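Local coordinates for ABC transporter binding protein AcbH (Actinoplanes, PDB 3OO8) that serves as the extracellular solute receptor of an ABC transporter and binds beta-D-galactopyranose with exclusive preference, at residues G28-G33 and P82-T87; N76-T81 and I304-G309; V144-S149 and D280-P285. The protein carries 2 engineered substitutions. All blocks are in the same frame, centred on the assembly; numbering follows the deposited sequence.

Contact 1: residues G28-G33 and P82-T87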
ATOM      1  N   GLY A  28       6.373   3.368  33.617  1.00 34.83           N
ATOM      2  CA  GLY A  28       7.179   2.151  33.838  1.00 30.90           C
ATOM      3  C   GLY A  28       7.517   1.466  32.531  1.00 26.75           C
ATOM      4  O   GLY A  28       6.834   1.714  31.534  1.00 30.79           O
ATOM      5  N   PRO A  29       8.552   0.608  32.514  1.00 24.10           N
ATOM      6  CA  PRO A  29       8.994  -0.014  31.233  1.00 23.55           C
ATOM      7  C   PRO A  29       7.875  -0.738  30.490  1.00 20.33           C
ATOM      8  O   PRO A  29       7.180  -1.575  31.079  1.00 20.60           O
ATOM      9  CB  PRO A  29      10.047  -1.041  31.653  1.00 25.66           C
ATOM     10  CG  PRO A  29      10.464  -0.656  33.026  1.00 26.68           C
ATOM     11  CD  PRO A  29       9.364   0.170  33.664  1.00 27.64           C
ATOM     12  N   ILE A  30       7.706  -0.416  29.211  1.00 14.16           N
ATOM     13  CA  ILE A  30       6.799  -1.190  28.361  1.00 12.15           C
ATOM     14  C   ILE A  30       7.538  -2.228  27.531  1.00 13.25           C
ATOM     15  O   ILE A  30       8.733  -2.112  27.324  1.00 14.84           O
ATOM     16  CB  ILE A  30       5.947  -0.273  27.446  1.00 13.31           C
ATOM     17  CG1 ILE A  30       6.803   0.426  26.387  1.00 11.68           C
ATOM     18  CG2 ILE A  30       5.190   0.749  28.277  1.00 15.44           C
ATOM     19  CD1 ILE A  30       6.010   0.943  25.153  1.00 13.27           C
ATOM     20  N   THR A  31       6.822  -3.246  27.053  1.00 11.63           N
ATOM     21  CA  THR A  31       7.375  -4.129  26.046  1.00  9.82           C
ATOM     22  C   THR A  31       6.758  -3.793  24.691  1.00 10.55           C
ATOM     23  O   THR A  31       5.649  -3.268  24.605  1.00 12.31           O
ATOM     24  CB  THR A  31       7.133  -5.605  26.396  1.00 12.46           C
ATOM     25  OG1 THR A  31       5.736  -5.820  26.645  1.00 16.44           O
ATOM     26  CG2 THR A  31       7.958  -5.966  27.649  1.00 12.01           C
ATOM     27  N   PHE A  32       7.491  -4.124  23.632  1.00 12.06           N
ATOM     28  CA  PHE A  32       7.060  -3.763  22.292  1.00 12.92           C
ATOM     29  C   PHE A  32       7.249  -4.965  21.387  1.00 13.66           C
ATOM     30  O   PHE A  32       8.366  -5.427  21.181  1.00 14.65           O
ATOM     31  CB  PHE A  32       7.909  -2.600  21.744  1.00 11.97           C
ATOM     32  CG  PHE A  32       7.140  -1.669  20.861  1.00 11.54           C
ATOM     33  CD1 PHE A  32       7.166  -0.307  21.094  1.00  9.15           C
ATOM     34  CD2 PHE A  32       6.423  -2.160  19.767  1.00 10.61           C
ATOM     35  CE1 PHE A  32       6.445   0.566  20.287  1.00  7.96           C
ATOM     36  CE2 PHE A  32       5.702  -1.281  18.941  1.00 11.49           C
ATOM     37  CZ  PHE A  32       5.705   0.093  19.231  1.00 11.00           C
ATOM     38  N   GLY A  33       6.149  -5.471  20.842  1.00 11.49           N
ATOM     39  CA  GLY A  33       6.217  -6.590  19.908  1.00 11.74           C
ATOM     40  C   GLY A  33       6.534  -6.040  18.544  1.00 12.57           C
ATOM     41  O   GLY A  33       5.772  -5.220  18.016  1.00 12.99           O
ATOM     42  N   PRO A  82       0.122 -10.604  25.015  1.00 17.99           N
ATOM     43  CA  PRO A  82       0.874  -9.737  24.088  1.00 15.36           C
ATOM     44  C   PRO A  82       1.689  -8.656  24.807  1.00 15.93           C
ATOM     45  O   PRO A  82       1.534  -8.419  26.022  1.00 15.86           O
ATOM     46  CB  PRO A  82      -0.240  -9.134  23.230  1.00 14.28           C
ATOM     47  CG  PRO A  82      -1.386  -8.995  24.214  1.00 14.50           C
ATOM     48  CD  PRO A  82      -1.324 -10.349  24.929  1.00 18.13           C
ATOM     49  N   ASP A  83       2.550  -7.996  24.041  1.00 14.93           N
ATOM     50  CA  ASP A  83       3.353  -6.869  24.533  1.00 14.43           C
ATOM     51  C   ASP A  83       2.463  -5.640  24.684  1.00 12.84           C
ATOM     52  O   ASP A  83       1.300  -5.647  24.247  1.00 13.51           O
ATOM     53  CB  ASP A  83       4.490  -6.602  23.543  1.00 11.61           C
ATOM     54  CG  ASP A  83       5.371  -7.807  23.374  1.00 16.10           C
ATOM     55  OD1 ASP A  83       6.172  -8.091  24.294  1.00 17.27           O
ATOM     56  OD2 ASP A  83       5.260  -8.478  22.331  1.00 17.10           O
ATOM     57  N   SER A  84       3.022  -4.568  25.249  1.00 11.31           N
ATOM     58  CA  SER A  84       2.259  -3.361  25.564  1.00 10.82           C
ATOM     59  C   SER A  84       1.770  -2.632  24.319  1.00 11.67           C
ATOM     60  O   SER A  84       0.733  -1.938  24.328  1.00 14.84           O
ATOM     61  CB  SER A  84       3.160  -2.381  26.338  1.00 14.15           C
ATOM     62  OG  SER A  84       3.687  -2.966  27.530  1.00 14.04           O
ATOM     63  N   LEU A  85       2.622  -2.704  23.301  1.00 11.42           N
ATOM     64  CA  LEU A  85       2.404  -2.142  21.979  1.00 10.71           C
ATOM     65  C   LEU A  85       2.899  -3.166  20.974  1.00  9.59           C
ATOM     66  O   LEU A  85       3.707  -4.018  21.309  1.00 10.98           O
ATOM     67  CB  LEU A  85       3.275  -0.879  21.791  1.00  9.26           C
ATOM     68  CG  LEU A  85       2.772   0.301  22.615  1.00  8.80           C
ATOM     69  CD1 LEU A  85       3.628   1.553  22.453  1.00 11.39           C
ATOM     70  CD2 LEU A  85       1.310   0.613  22.212  1.00 11.98           C
ATOM     71  N   ALA A  86       2.404  -3.079  19.745  1.00  9.63           N
ATOM     72  CA  ALA A  86       2.913  -3.929  18.677  1.00  9.92           C
ATOM     73  C   ALA A  86       2.905  -3.291  17.288  1.00  8.58           C
ATOM     74  O   ALA A  86       2.140  -2.405  16.991  1.00 10.56           O
ATOM     75  CB  ALA A  86       2.131  -5.278  18.659  1.00 12.70           C
ATOM     76  N   THR A  87       3.801  -3.742  16.438  1.00  9.97           N
ATOM     77  CA  THR A  87       3.776  -3.348  15.063  1.00  8.93           C
ATOM     78  C   THR A  87       2.626  -3.986  14.297  1.00 10.21           C
ATOM     79  O   THR A  87       2.395  -5.183  14.416  1.00 12.15           O
ATOM     80  CB  THR A  87       5.033  -3.884  14.379  1.00  8.50           C
ATOM     81  OG1 THR A  87       5.201  -5.285  14.668  1.00 11.69           O
ATOM     82  CG2 THR A  87       6.269  -3.114  14.881  1.00 10.83           C
TER
HETATM   83  O   HOH W   1       4.686  -5.624  29.197  1.00 20.19           O

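Contact 2: residues N76-T81 and I304-G309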
ATOM      1  N   ASN A  76      -3.382 -15.291  17.561  1.00 20.18           N
ATOM      2  CA  ASN A  76      -3.032 -16.055  18.771  1.00 20.92           C
ATOM      3  C   ASN A  76      -2.251 -15.173  19.741  1.00 20.43           C
ATOM      4  O   ASN A  76      -2.464 -15.203  20.961  1.00 20.23           O
ATOM      5  CB  ASN A  76      -2.165 -17.266  18.408  1.00 21.23           C
ATOM      6  CG  ASN A  76      -1.800 -18.121  19.624  1.00 27.69           C
ATOM      7  OD1 ASN A  76      -2.668 -18.530  20.397  1.00 39.77           O
ATOM      8  ND2 ASN A  76      -0.518 -18.400  19.786  1.00 32.65           N
ATOM      9  N   TYR A  77      -1.351 -14.374  19.171  1.00 20.27           N
ATOM     10  CA  TYR A  77      -0.546 -13.426  19.938  1.00 17.68           C
ATOM     11  C   TYR A  77      -1.388 -12.426  20.722  1.00 17.64           C
ATOM     12  O   TYR A  77      -1.162 -12.219  21.919  1.00 17.59           O
ATOM     13  CB  TYR A  77       0.437 -12.727  19.001  1.00 16.07           C
ATOM     14  CG  TYR A  77       1.145 -11.508  19.581  1.00 16.48           C
ATOM     15  CD1 TYR A  77       2.294 -11.640  20.358  1.00 16.25           C
ATOM     16  CD2 TYR A  77       0.690 -10.223  19.283  1.00 16.94           C
ATOM     17  CE1 TYR A  77       2.948 -10.505  20.880  1.00 18.45           C
ATOM     18  CE2 TYR A  77       1.351  -9.104  19.773  1.00 13.52           C
ATOM     19  CZ  TYR A  77       2.474  -9.247  20.566  1.00 12.19           C
ATOM     20  OH  TYR A  77       3.129  -8.109  21.037  1.00 14.81           O
ATOM     21  N   LEU A  78      -2.368 -11.810  20.061  1.00 15.89           N
ATOM     22  CA  LEU A  78      -3.232 -10.843  20.711  1.00 17.80           C
ATOM     23  C   LEU A  78      -4.103 -11.500  21.780  1.00 16.45           C
ATOM     24  O   LEU A  78      -4.479 -10.872  22.774  1.00 17.15           O
ATOM     25  CB  LEU A  78      -4.128 -10.170  19.661  1.00 16.04           C
ATOM     26  CG  LEU A  78      -3.345  -9.272  18.693  1.00 17.39           C
ATOM     27  CD1 LEU A  78      -4.220  -8.831  17.534  1.00 17.16           C
ATOM     28  CD2 LEU A  78      -2.782  -8.061  19.445  1.00 13.84           C
ATOM     29  N   GLN A  79      -4.423 -12.773  21.587  1.00 19.83           N
ATOM     30  CA  GLN A  79      -5.315 -13.442  22.544  1.00 20.92           C
ATOM     31  C   GLN A  79      -4.599 -14.028  23.749  1.00 22.48           C
ATOM     32  O   GLN A  79      -5.243 -14.384  24.736  1.00 22.63           O
ATOM     33  CB  GLN A  79      -6.144 -14.502  21.828  1.00 22.65           C
ATOM     34  CG  GLN A  79      -7.009 -13.878  20.752  1.00 27.42           C
ATOM     35  CD  GLN A  79      -7.924 -14.858  20.077  1.00 33.76           C
ATOM     36  OE1 GLN A  79      -8.890 -15.327  20.674  1.00 39.88           O
ATOM     37  NE2 GLN A  79      -7.652 -15.145  18.808  1.00 33.59           N
ATOM     38  N   GLY A  80      -3.273 -14.113  23.676  1.00 22.11           N
ATOM     39  CA  GLY A  80      -2.468 -14.659  24.754  1.00 21.57           C
ATOM     40  C   GLY A  80      -2.021 -13.631  25.770  1.00 19.71           C
ATOM     41  O   GLY A  80      -2.821 -13.111  26.556  1.00 19.52           O
ATOM     42  N   THR A  81      -0.731 -13.342  25.759  1.00 21.54           N
ATOM     43  CA  THR A  81      -0.157 -12.370  26.682  1.00 21.72           C
ATOM     44  C   THR A  81       0.742 -11.445  25.844  1.00 19.54           C
ATOM     45  O   THR A  81       1.970 -11.492  25.941  1.00 21.62           O
ATOM     46  CB  THR A  81       0.637 -13.076  27.798  1.00 23.73           C
ATOM     47  OG1 THR A  81       1.673 -13.868  27.218  1.00 28.50           O
ATOM     48  CG2 THR A  81      -0.277 -14.017  28.607  1.00 26.32           C
ATOM     49  N   ILE A 304      -0.184  -0.681  17.050  1.00  9.09           N
ATOM     50  CA  ILE A 304      -1.430  -0.920  17.772  1.00  9.85           C
ATOM     51  C   ILE A 304      -1.148  -1.173  19.253  1.00 11.79           C
ATOM     52  O   ILE A 304      -0.014  -1.465  19.667  1.00 10.80           O
ATOM     53  CB  ILE A 304      -2.167  -2.157  17.235  1.00 10.82           C
ATOM     54  CG1 ILE A 304      -1.262  -3.405  17.353  1.00 11.37           C
ATOM     55  CG2 ILE A 304      -2.667  -1.878  15.817  1.00 11.34           C
ATOM     56  CD1 ILE A 304      -1.902  -4.724  16.868  1.00 13.35           C
ATOM     57  N   LEU A 305      -2.214  -1.066  20.044  1.00 11.73           N
ATOM     58  CA  LEU A 305      -2.153  -1.298  21.491  1.00 13.11           C
ATOM     59  C   LEU A 305      -3.019  -2.519  21.869  1.00 12.92           C
ATOM     60  O   LEU A 305      -4.258  -2.391  21.984  1.00 14.50           O
ATOM     61  CB  LEU A 305      -2.679  -0.048  22.199  1.00 12.42           C
ATOM     62  CG  LEU A 305      -2.211   0.240  23.652  1.00 17.20           C
ATOM     63  CD1 LEU A 305      -2.594   1.678  24.078  1.00 21.68           C
ATOM     64  CD2 LEU A 305      -2.738  -0.817  24.653  1.00 17.61           C
ATOM     65  N   PRO A 306      -2.395  -3.690  22.053  1.00 13.96           N
ATOM     66  CA  PRO A 306      -3.154  -4.914  22.359  1.00 13.71           C
ATOM     67  C   PRO A 306      -3.958  -4.748  23.633  1.00 16.33           C
ATOM     68  O   PRO A 306      -3.408  -4.297  24.641  1.00 16.84           O
ATOM     69  CB  PRO A 306      -2.060  -5.957  22.555  1.00 15.79           C
ATOM     70  CG  PRO A 306      -0.950  -5.491  21.583  1.00 16.53           C
ATOM     71  CD  PRO A 306      -0.970  -3.991  21.828  1.00 13.06           C
ATOM     72  N   LYS A 307      -5.257  -5.030  23.566  1.00 15.64           N
ATOM     73  CA  LYS A 307      -6.084  -4.917  24.784  1.00 19.05           C
ATOM     74  C   LYS A 307      -5.498  -5.698  25.964  1.00 17.59           C
ATOM     75  O   LYS A 307      -5.544  -5.217  27.104  1.00 17.04           O
ATOM     76  CB  LYS A 307      -7.537  -5.356  24.545  1.00 19.21           C
ATOM     77  CG  LYS A 307      -8.420  -5.149  25.786  1.00 24.28           C
ATOM     78  CD  LYS A 307      -9.866  -5.565  25.583  1.00 32.54           C
ATOM     79  CE  LYS A 307     -10.668  -4.557  24.771  1.00 40.43           C
ATOM     80  NZ  LYS A 307     -12.069  -5.032  24.479  1.00 39.28           N
ATOM     81  N   LYS A 308      -4.952  -6.881  25.696  1.00 15.77           N
ATOM     82  CA  LYS A 308      -4.387  -7.758  26.731  1.00 17.70           C
ATOM     83  C   LYS A 308      -2.964  -7.378  27.116  1.00 17.29           C
ATOM     84  O   LYS A 308      -2.351  -7.998  28.002  1.00 17.79           O
ATOM     85  CB  LYS A 308      -4.504  -9.244  26.350  1.00 17.40           C
ATOM     86  CG  LYS A 308      -5.925  -9.765  26.227  1.00 24.11           C
ATOM     87  CD  LYS A 308      -5.934 -11.301  26.146  1.00 24.01           C
ATOM     88  CE  LYS A 308      -5.773 -11.911  27.539  1.00 39.12           C
ATOM     89  NZ  LYS A 308      -5.433 -13.366  27.536  1.00 38.34           N
ATOM     90  N   GLY A 309      -2.430  -6.342  26.467  1.00 16.06           N
ATOM     91  CA  GLY A 309      -1.102  -5.858  26.836  1.00 18.03           C
ATOM     92  C   GLY A 309      -1.127  -5.198  28.202  1.00 16.68           C
ATOM     93  O   GLY A 309      -2.189  -4.813  28.710  1.00 16.81           O
TER
HETATM   94  O   HOH W   2      -4.929  -8.189  23.013  1.00 18.27           O

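Contact 3: residues V144-S149 and D280-P285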
ATOM      1  N   VAL A 144       2.671   5.099 -11.732  1.00  7.85           N
ATOM      2  CA  VAL A 144       3.232   4.717 -13.053  1.00  8.60           C
ATOM      3  C   VAL A 144       4.594   5.396 -13.219  1.00  9.32           C
ATOM      4  O   VAL A 144       4.707   6.632 -13.274  1.00 10.15           O
ATOM      5  CB  VAL A 144       2.328   5.251 -14.209  1.00  8.01           C
ATOM      6  CG1 VAL A 144       2.897   4.748 -15.532  1.00 10.31           C
ATOM      7  CG2 VAL A 144       0.852   4.840 -14.068  1.00  9.55           C
ATOM      8  N   PHE A 145       5.632   4.578 -13.358  1.00 10.85           N
ATOM      9  CA  PHE A 145       7.012   5.080 -13.483  1.00 10.74           C
ATOM     10  C   PHE A 145       7.397   5.196 -14.937  1.00 12.91           C
ATOM     11  O   PHE A 145       6.835   4.503 -15.760  1.00 13.09           O
ATOM     12  CB  PHE A 145       7.958   4.104 -12.778  1.00 11.84           C
ATOM     13  CG  PHE A 145       7.805   4.150 -11.295  1.00 10.87           C
ATOM     14  CD1 PHE A 145       8.560   5.045 -10.531  1.00 10.06           C
ATOM     15  CD2 PHE A 145       6.936   3.269 -10.668  1.00 11.90           C
ATOM     16  CE1 PHE A 145       8.399   5.143  -9.152  1.00 15.05           C
ATOM     17  CE2 PHE A 145       6.761   3.333  -9.261  1.00 11.31           C
ATOM     18  CZ  PHE A 145       7.502   4.268  -8.512  1.00 14.23           C
ATOM     19  N   TYR A 146       8.278   6.154 -15.208  1.00 10.23           N
ATOM     20  CA  TYR A 146       8.790   6.372 -16.576  1.00 10.06           C
ATOM     21  C   TYR A 146      10.157   7.027 -16.475  1.00 11.94           C
ATOM     22  O   TYR A 146      10.599   7.422 -15.410  1.00 14.08           O
ATOM     23  CB  TYR A 146       7.843   7.280 -17.348  1.00 10.79           C
ATOM     24  CG  TYR A 146       7.737   8.694 -16.827  1.00 12.31           C
ATOM     25  CD1 TYR A 146       8.449   9.727 -17.416  1.00 16.35           C
ATOM     26  CD2 TYR A 146       6.927   8.994 -15.728  1.00 16.28           C
ATOM     27  CE1 TYR A 146       8.342  11.028 -16.943  1.00 13.06           C
ATOM     28  CE2 TYR A 146       6.809  10.294 -15.240  1.00 14.50           C
ATOM     29  CZ  TYR A 146       7.523  11.315 -15.862  1.00 16.10           C
ATOM     30  OH  TYR A 146       7.430  12.617 -15.423  1.00 17.45           O
ATOM     31  N   ASN A 147      10.864   7.093 -17.607  1.00 14.07           N
ATOM     32  CA  ASN A 147      12.164   7.775 -17.644  1.00 15.07           C
ATOM     33  C   ASN A 147      11.986   9.197 -18.219  1.00 16.37           C
ATOM     34  O   ASN A 147      11.470   9.368 -19.337  1.00 16.80           O
ATOM     35  CB  ASN A 147      13.076   6.987 -18.596  1.00 14.52           C
ATOM     36  CG  ASN A 147      13.393   5.608 -18.072  1.00 15.61           C
ATOM     37  OD1 ASN A 147      13.118   4.596 -18.723  1.00 21.33           O
ATOM     38  ND2 ASN A 147      13.948   5.558 -16.890  1.00 14.26           N
ATOM     39  N   LYS A 148      12.437  10.200 -17.471  1.00 17.77           N
ATOM     40  CA  LYS A 148      12.245  11.604 -17.870  1.00 17.51           C
ATOM     41  C   LYS A 148      12.907  11.916 -19.204  1.00 17.99           C
ATOM     42  O   LYS A 148      12.307  12.576 -20.064  1.00 19.17           O
ATOM     43  CB  LYS A 148      12.805  12.540 -16.815  1.00 17.81           C
ATOM     44  CG  LYS A 148      11.926  12.599 -15.570  1.00 19.09           C
ATOM     45  CD  LYS A 148      12.559  13.465 -14.482  1.00 22.51           C
ATOM     46  CE  LYS A 148      13.768  12.821 -13.889  1.00 23.41           C
ATOM     47  NZ  LYS A 148      14.208  13.575 -12.668  1.00 28.64           N
ATOM     48  N   SER A 149      14.140  11.440 -19.349  1.00 20.05           N
ATOM     49  CA  SER A 149      14.872  11.657 -20.600  1.00 21.71           C
ATOM     50  C   SER A 149      14.141  11.133 -21.845  1.00 21.14           C
ATOM     51  O   SER A 149      14.218  11.738 -22.934  1.00 20.51           O
ATOM     52  CB  SER A 149      16.284  11.071 -20.486  1.00 21.28           C
ATOM     53  OG  SER A 149      16.256   9.649 -20.499  1.00 23.71           O
ATOM     54  N   ASP A 280      11.008   9.003 -12.799  1.00 13.96           N
ATOM     55  CA  ASP A 280       9.949   9.838 -12.246  1.00 15.30           C
ATOM     56  C   ASP A 280       8.678   8.995 -12.289  1.00 14.43           C
ATOM     57  O   ASP A 280       8.685   7.815 -12.711  1.00 12.63           O
ATOM     58  CB  ASP A 280       9.789  11.108 -13.101  1.00 15.95           C
ATOM     59  CG  ASP A 280       9.211  12.291 -12.343  1.00 20.09           C
ATOM     60  OD1 ASP A 280       8.528  12.129 -11.316  1.00 18.05           O
ATOM     61  OD2 ASP A 280       9.443  13.439 -12.803  1.00 25.38           O
ATOM     62  N   PHE A 281       7.576   9.574 -11.834  1.00 13.17           N
ATOM     63  CA  PHE A 281       6.306   8.856 -11.936  1.00 11.68           C
ATOM     64  C   PHE A 281       5.153   9.804 -12.046  1.00  9.95           C
ATOM     65  O   PHE A 281       5.297  11.012 -11.818  1.00 11.03           O
ATOM     66  CB  PHE A 281       6.054   7.926 -10.740  1.00 12.27           C
ATOM     67  CG  PHE A 281       5.901   8.638  -9.407  1.00 11.06           C
ATOM     68  CD1 PHE A 281       4.658   9.108  -9.002  1.00 11.59           C
ATOM     69  CD2 PHE A 281       6.982   8.724  -8.522  1.00 14.04           C
ATOM     70  CE1 PHE A 281       4.489   9.723  -7.760  1.00 14.21           C
ATOM     71  CE2 PHE A 281       6.824   9.323  -7.280  1.00 16.75           C
ATOM     72  CZ  PHE A 281       5.598   9.828  -6.890  1.00 14.52           C
ATOM     73  N   PHE A 282       4.032   9.267 -12.512  1.00 10.88           N
ATOM     74  CA  PHE A 282       2.768   9.996 -12.457  1.00 10.86           C
ATOM     75  C   PHE A 282       1.703   9.089 -11.865  1.00 10.31           C
ATOM     76  O   PHE A 282       1.828   7.872 -11.913  1.00 10.71           O
ATOM     77  CB  PHE A 282       2.362  10.611 -13.814  1.00 13.37           C
ATOM     78  CG  PHE A 282       2.245   9.609 -14.964  1.00 10.51           C
ATOM     79  CD1 PHE A 282       1.075   8.870 -15.122  1.00 11.29           C
ATOM     80  CD2 PHE A 282       3.277   9.433 -15.870  1.00 15.07           C
ATOM     81  CE1 PHE A 282       0.925   7.980 -16.145  1.00 14.43           C
ATOM     82  CE2 PHE A 282       3.135   8.520 -16.896  1.00 12.78           C
ATOM     83  CZ  PHE A 282       1.950   7.794 -17.039  1.00 12.05           C
ATOM     84  N   VAL A 283       0.679   9.670 -11.225  1.00 10.03           N
ATOM     85  CA  VAL A 283      -0.391   8.819 -10.721  1.00  9.96           C
ATOM     86  C   VAL A 283      -1.216   8.224 -11.859  1.00  9.71           C
ATOM     87  O   VAL A 283      -1.341   8.799 -12.949  1.00 11.37           O
ATOM     88  CB  VAL A 283      -1.281   9.561  -9.683  1.00  8.03           C
ATOM     89  CG1 VAL A 283      -0.384  10.147  -8.624  1.00 11.85           C
ATOM     90  CG2 VAL A 283      -2.131  10.676 -10.314  1.00 10.05           C
ATOM     91  N   PHE A 284      -1.799   7.057 -11.607  1.00 10.08           N
ATOM     92  CA  PHE A 284      -2.604   6.446 -12.659  1.00  9.88           C
ATOM     93  C   PHE A 284      -3.671   7.436 -13.129  1.00 11.43           C
ATOM     94  O   PHE A 284      -4.323   8.093 -12.289  1.00 11.09           O
ATOM     95  CB  PHE A 284      -3.252   5.171 -12.141  1.00 10.13           C
ATOM     96  CG  PHE A 284      -3.725   4.239 -13.240  1.00 11.94           C
ATOM     97  CD1 PHE A 284      -2.882   3.220 -13.684  1.00 11.68           C
ATOM     98  CD2 PHE A 284      -4.993   4.360 -13.799  1.00 11.12           C
ATOM     99  CE1 PHE A 284      -3.279   2.321 -14.677  1.00 13.49           C
ATOM    100  CE2 PHE A 284      -5.418   3.465 -14.790  1.00 12.78           C
ATOM    101  CZ  PHE A 284      -4.554   2.462 -15.244  1.00 12.75           C
ATOM    102  N   PRO A 285      -3.872   7.575 -14.453  1.00  9.83           N
ATOM    103  CA  PRO A 285      -4.809   8.606 -14.959  1.00 12.05           C
ATOM    104  C   PRO A 285      -6.266   8.438 -14.526  1.00 12.00           C
ATOM    105  O   PRO A 285      -6.681   7.357 -14.115  1.00 11.56           O
ATOM    106  CB  PRO A 285      -4.682   8.479 -16.482  1.00 14.91           C
ATOM    107  CG  PRO A 285      -3.243   8.023 -16.642  1.00 20.44           C
ATOM    108  CD  PRO A 285      -3.131   6.951 -15.578  1.00 10.34           C
TER
HETATM  109  O   HOH W   3       5.571  13.247 -13.475  1.00 24.01           O

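Contact 1: residues G28-G33 and P82-T87
Gly33 and Leu85 are joined by a nearly straight backbone bond between two parallel strands, Gly33 N to Leu85 O at 2.9 Å. One step on, Thr87 N bonds Gly33 O at an N-H...O angle of 158°. At the other end Thr31 O receives two weak bonds, from Ser84 N and Leu85 N. Strands 30-34 and 85-89 are neighbours in the parallel part of the sheet of the N-terminal lobe of this class 2 solute-binding protein; strand 60-64 flanks the first on its far edge. Polar side chains gather at the start of the pair, around Thr31. With OG anti to its own carbonyl carbon (chi1 -57°), Ser84 OG accepts from Thr31 N at 3.2 Å, while its main partner is Lys310 O. Thr31 OG1 accepts from Ser84 N at 3.3 Å, and a water bridges it to Ser84 OG. Asp83 has its main partners in Tyr77 and Asn63. Apolar contacts occupy the sheet face of Phe32 and Leu85: Leu85 CB lies 3.6 Å from the Phe32 ring centroid, almost on the normal, a CH-pi contact. Leu85 CD1 touches Phe32 CE1 and, at 3.7 Å, Ile30 CD1, on the side packed by helix 312-322.

Contact 2: residues N76-T81 and I304-G309
Leu78 and Pro306 form the close-packed side of this contact, where the last turn of helix 67-79 meets the loop behind strand 301-304. A single methyl does the work: Leu78 CD2 rests against the pyrrolidine ring, 3.8 Å from Pro306 CG and equally near Pro306 CB, the two side chains crossing at about a right angle. Ile304 CD1 is a looser neighbour of Leu78 CD2, at 4.3 Å. Phe97 of helix 92-99 also packs on Leu78, and Pro82 touches Pro306, so this part is buried. Pro306 to Gly309 is a type I beta turn, closed by Gly309 N to Pro306 O, which reverses the chain before helix 312-322 and presents Lys308 to the end of helix 67-79. There the character changes to polar and solvent-facing. The exposed Lys308 leaves its backbone with CG anti to the carbonyl carbon, extends, then bends at chi3 (80°), a kink that brings NZ to two consecutive carbonyls at the C-terminus of the helix. Lys308 NZ bonds Gly80 O at 2.8 Å, in the carbonyl plane on a lone pair; its bond to Gln79 O, 3.0 Å, arrives from above that carbonyl's plane. A positive amine at the negative end of the helix dipole is probably favourable. Between the apolar and charged parts the backbones meet through a water, which donates to Leu78 O at 2.7 Å and accepts from Lys308 N. The lysine's aliphatic stem runs past the last turn of the helix, Lys308 CD 3.5 Å from Gln79 O.

Contact 3: residues V144-S149 and D280-P285
Phe282 lies against Val144 and Tyr146 on one face of an antiparallel strand pair. From CB its ring is swung between the backbone N and the carbonyl carbon (chi1 57°), which lays it back across the neighbouring strand. Along one side CD1 is 3.9 Å from Val144 CB and CE1 closer still to that atom; on the other side CD2 meets Tyr146 CD2 at 3.7 Å, the rings inclined by 40°, and CE2 is about equally near Tyr146 CD2 and Val144 CG1. At the tip CZ touches Val144 CG1 at 3.5 Å. Val144 CB sits over the ring face, toward its rim, in a CH-pi contact. Replacing Phe282 by an alanine is likely to open a gap beside Val144 and the Tyr146 ring, which would lose their shared apolar partner. Strands 134-147 and 279-282 belong to the mixed sheet of the two-lobed class 2 solute-binding fold; Val144 with Phe282 and Tyr146 with Asp280 are hydrogen-bonded pairs, each closed by two N-H...O bonds, and Phe145 with Phe281 is the non-hydrogen-bonded pair between them. On the opposite sheet face Phe281 CB stands over the Phe145 ring, and the Phe281 edge points at that ring in an offset edge-to-face pair, centroids 5.7 Å apart. Tyr146 lies alongside Asp280, ring and carboxylate 13° from parallel. Tyr146 OH donates to a water 2.8 Å away, which donates to Phe281 O.

Contacts 1 and 2 are one neighbourhood, their centres 9 Å apart, and their segments alternate along the chain. Asp83 OD2 lies 2.5 Å from Tyr77 OH, a probable hydrogen bond. Ala86 O takes Ile304 N at 2.9 Å, which places strand 85-89 between strands 30-34 and 301-304. Contact 3 lies on the other side of the chain's centre, its own centre 41 Å from that of contact 1, yet both reach the same mixed sheet. Galactose-binding residues come near all three: side chain to side chain, Thr87 is about 6 Å from Gln71, Leu78 about 8 Å from Arg93 and Phe145 about 7 Å from both Trp142 and Gln266. No galactose is bound here.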